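Local coordinates for protein translation elongation factor 1A (Methanosarcina mazei, PDB 3WND) that binds cysteinyl-tRNA(Cys) when loaded with GTP and, being related to SelB and EF-Tu, probably acts in translation elongation, at residues S153-N157 and K158-N162; D131-K134 and A135-V139. All coordinates share one frame; numbering follows the deposited sequence.

Interaction 1 (S153-N157 and K158-N162); sequences SLNTN and KSAKN
The ND2 of N155 is held by two acceptors, the backbone oxygen N162 O at 2.9 Å and S122 OG, and so folds the loop back on itself. The bond to N162 O is nearly straight, with an N-H...O angle of 169°, and N162 O lies close to the plane of the N155 amide. At the other end of this buried amide, N155 OD1 accepts from the backbone N of N157 at 3.0 Å, which closes an Asx turn, and also accepts from F164 N.

The loop leaves strand 150-153 of the nucleotide-binding G domain and carries T156, a GDP-binding residue. Its position after the last strand of the sheet, beside D123 and S36, is consistent with the fifth guanine-nucleotide-binding motif of this family.

From N157 to A160 the chain makes a type I beta turn, with A160 N donating to N157 O at 3.1 Å. N157 has its CG anti to the backbone N (chi1 -178°), which carries the amide alongside its own carbonyl, within reach of S159 N: N157 OD1 receives S159 N at 3.0 Å, the donor standing well above the carbonyl plane, while N157 ND2 bonds D123 OD2 and passes 3.8 Å from A160 CB. On the backbone, a water donates to T156 O and accepts from K158 N at 3.0 Å.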
# COMPACT_ATOMS: atom_id res chain seq x y z
N SER A 153 -7.89 7.21 20.40
CA SER A 153 -7.02 6.65 21.46
C SER A 153 -7.52 5.22 21.79
O SER A 153 -8.74 5.02 22.01
CB SER A 153 -7.26 7.52 22.70
OG SER A 153 -6.53 6.99 23.78
N LEU A 154 -6.61 4.27 21.88
CA LEU A 154 -7.04 2.85 22.09
C LEU A 154 -5.93 2.04 22.72
O LEU A 154 -4.78 2.47 22.78
CB LEU A 154 -7.45 2.22 20.71
CG LEU A 154 -6.36 2.10 19.61
CD1 LEU A 154 -5.49 0.88 19.82
CD2 LEU A 154 -7.06 2.00 18.22
N ASN A 155 -6.26 0.82 23.20
CA ASN A 155 -5.22 -0.12 23.54
C ASN A 155 -5.80 -1.52 23.20
O ASN A 155 -7.00 -1.64 22.92
CB ASN A 155 -4.86 -0.04 25.10
CG ASN A 155 -6.03 -0.44 26.00
OD1 ASN A 155 -6.42 -1.65 26.03
ND2 ASN A 155 -6.62 0.52 26.76
N THR A 156 -4.92 -2.47 23.17
CA THR A 156 -5.26 -3.86 22.93
C THR A 156 -4.77 -4.68 24.15
O THR A 156 -4.21 -5.81 23.99
CB THR A 156 -4.73 -4.39 21.61
OG1 THR A 156 -3.33 -4.16 21.60
CG2 THR A 156 -5.46 -3.71 20.42
N ASN A 157 -4.98 -4.14 25.35
CA ASN A 157 -4.58 -4.79 26.61
C ASN A 157 -5.73 -5.23 27.43
O ASN A 157 -6.41 -4.42 28.01
CB ASN A 157 -3.71 -3.80 27.36
CG ASN A 157 -3.18 -4.37 28.66
OD1 ASN A 157 -3.45 -5.52 29.02
ND2 ASN A 157 -2.50 -3.54 29.40
N LYS A 158 -6.05 -6.56 27.42
CA LYS A 158 -7.32 -7.01 28.00
C LYS A 158 -7.27 -6.82 29.55
O LYS A 158 -8.30 -6.94 30.19
CB LYS A 158 -7.53 -8.48 27.67
CG LYS A 158 -6.47 -9.34 28.27
CD LYS A 158 -6.95 -10.80 28.27
CE LYS A 158 -5.80 -11.79 28.39
NZ LYS A 158 -6.31 -13.14 27.98
N SER A 159 -6.07 -6.57 30.11
CA SER A 159 -5.85 -6.42 31.55
C SER A 159 -5.80 -4.96 32.02
O SER A 159 -5.72 -4.69 33.24
CB SER A 159 -4.51 -7.04 31.93
OG SER A 159 -4.55 -8.42 31.56
N ALA A 160 -5.86 -4.01 31.07
CA ALA A 160 -5.81 -2.61 31.46
C ALA A 160 -7.08 -2.22 32.23
O ALA A 160 -8.12 -2.87 32.14
CB ALA A 160 -5.75 -1.74 30.19
N LYS A 161 -7.01 -1.05 32.88
CA LYS A 161 -8.19 -0.46 33.59
C LYS A 161 -9.35 -0.27 32.61
O LYS A 161 -10.52 -0.55 32.91
CB LYS A 161 -7.83 0.88 34.26
CG LYS A 161 -9.03 1.62 34.84
CD LYS A 161 -8.58 2.97 35.39
CE LYS A 161 -9.74 3.70 36.11
NZ LYS A 161 -9.45 4.93 36.86
N ASN A 162 -8.99 0.08 31.38
CA ASN A 162 -10.01 0.26 30.33
C ASN A 162 -9.64 -0.62 29.16
O ASN A 162 -9.00 -0.17 28.18
CB ASN A 162 -9.98 1.72 29.94
CG ASN A 162 -10.59 2.63 31.04
OD1 ASN A 162 -11.60 2.25 31.69
ND2 ASN A 162 -9.96 3.79 31.29
O HOH W 1 -4.75 -8.30 25.33

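Interaction 2 (D131-K134 and A135-V139); sequences DELK and AKLKV
The carboxylate of E132 reaches K136, one helical turn further on, from its OE1 oxygen and through a water, which stands tilted from the carboxylate plane. The water donates to E132 OE1 at 3.1 Å and accepts from K136 NZ at 2.7 Å. The charged atoms E132 OE1 and K136 NZ themselves are 5.5 Å apart, so any attraction between them is probably a screened one. K136 gets its ammonium there through bends at chi3 and chi4, while its CG is pressed tightly on the backbone oxygen E132 O, at 3.2 Å.

Both residues lie on the exposed flank of helix 127-140, the crossover helix of the beta-alpha-beta unit that joins strands 115-119 and 150-153 in the nucleotide-binding G domain. The buried flank carries L133 and L137, whose side chains cross obliquely. With L133 CG anti to the backbone N (chi1 179°), a single methyl of L137, CD1, meets the branch point L133 CG at 4.0 Å and also L133 CD1. Both leucines rest on L119 of the sheet and on L96.

Beneath the side chains, regular i to i+4 bonds run from A135 N to D131 O through K138 N to K134 O, with N-H...O angles of 157° to 161°. K138 curls back along the helix, its first torsion strained off a staggered value, and its NZ donates to A135 O at 2.6 Å; that distance is short and the chain exposed, which makes its placing less certain.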
# COMPACT_ATOMS: atom_id res chain seq x y z
N ASP A 131 -4.84 14.37 24.97
CA ASP A 131 -5.34 15.60 24.34
C ASP A 131 -4.18 16.48 23.82
O ASP A 131 -4.27 17.04 22.70
CB ASP A 131 -6.32 16.37 25.24
CG ASP A 131 -7.52 15.52 25.54
OD1 ASP A 131 -7.75 14.56 24.75
OD2 ASP A 131 -8.16 15.73 26.59
N GLU A 132 -3.06 16.51 24.56
CA GLU A 132 -1.91 17.27 24.09
C GLU A 132 -1.28 16.66 22.85
O GLU A 132 -0.86 17.39 21.92
CB GLU A 132 -0.84 17.46 25.17
CG GLU A 132 -1.24 18.50 26.19
CD GLU A 132 -0.24 18.66 27.38
OE1 GLU A 132 0.94 18.17 27.28
OE2 GLU A 132 -0.64 19.32 28.43
N LEU A 133 -1.22 15.34 22.78
CA LEU A 133 -0.69 14.69 21.57
C LEU A 133 -1.69 14.89 20.40
O LEU A 133 -1.23 15.13 19.28
CB LEU A 133 -0.45 13.18 21.84
CG LEU A 133 0.08 12.29 20.73
CD1 LEU A 133 1.37 12.85 20.15
CD2 LEU A 133 0.21 10.83 21.20
N LYS A 134 -3.02 14.77 20.62
CA LYS A 134 -3.99 15.09 19.51
C LYS A 134 -3.80 16.50 18.97
O LYS A 134 -3.77 16.68 17.76
CB LYS A 134 -5.45 14.94 19.91
CG LYS A 134 -5.81 13.49 20.17
CD LYS A 134 -7.21 13.29 20.49
CE LYS A 134 -7.65 11.85 20.54
NZ LYS A 134 -9.10 11.81 21.00
N ALA A 135 -3.61 17.48 19.88
CA ALA A 135 -3.37 18.87 19.46
C ALA A 135 -2.12 18.99 18.62
O ALA A 135 -2.04 19.70 17.55
CB ALA A 135 -3.23 19.81 20.70
N LYS A 136 -1.10 18.37 19.10
CA LYS A 136 0.15 18.37 18.39
C LYS A 136 -0.09 17.84 16.97
O LYS A 136 0.32 18.50 15.98
CB LYS A 136 1.21 17.56 19.10
CG LYS A 136 1.79 18.25 20.37
CD LYS A 136 3.17 17.66 20.63
CE LYS A 136 3.36 17.38 22.12
NZ LYS A 136 4.14 18.37 22.86
N LEU A 137 -0.75 16.69 16.85
CA LEU A 137 -0.85 16.10 15.55
C LEU A 137 -1.69 16.94 14.61
O LEU A 137 -1.43 16.94 13.39
CB LEU A 137 -1.41 14.62 15.66
CG LEU A 137 -0.39 13.69 16.27
CD1 LEU A 137 -1.07 12.46 16.89
CD2 LEU A 137 0.56 13.24 15.14
N LYS A 138 -2.71 17.62 15.14
CA LYS A 138 -3.48 18.54 14.31
C LYS A 138 -2.44 19.48 13.63
O LYS A 138 -2.57 19.74 12.44
CB LYS A 138 -4.62 19.24 15.08
CG LYS A 138 -4.81 20.74 14.86
CD LYS A 138 -5.46 21.55 16.05
CE LYS A 138 -4.78 21.61 17.46
NZ LYS A 138 -3.26 21.99 17.58
N VAL A 139 -1.33 19.84 14.31
CA VAL A 139 -0.32 20.71 13.71
C VAL A 139 0.61 20.13 12.64
O VAL A 139 0.89 20.71 11.53
CB VAL A 139 0.55 21.42 14.86
CG1 VAL A 139 1.98 21.80 14.43
CG2 VAL A 139 -0.21 22.56 15.50
O HOH W 2 3.48 18.48 25.48

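Going from the N terminus, the chain passes strand 115-119 and the loop holding S122 and D123 before it enters helix 127-140, where interaction 2 lies. Strand 150-153 then joins the edge of the sheet, parallel to strand 115-119, and interaction 1 follows in the loop that leads to helix 167-187. Both contacts are local, and neither nests in or crosses the other: interaction 2 is complete before interaction 1 opens. Their centres are 21 Å apart and their nearest atoms about 5 Å, without touching. Interaction 2 sets its leucines on strand 115-119, whereas interaction 1 closes a loop against S122 and D123, just beyond that same strand, within the G domain.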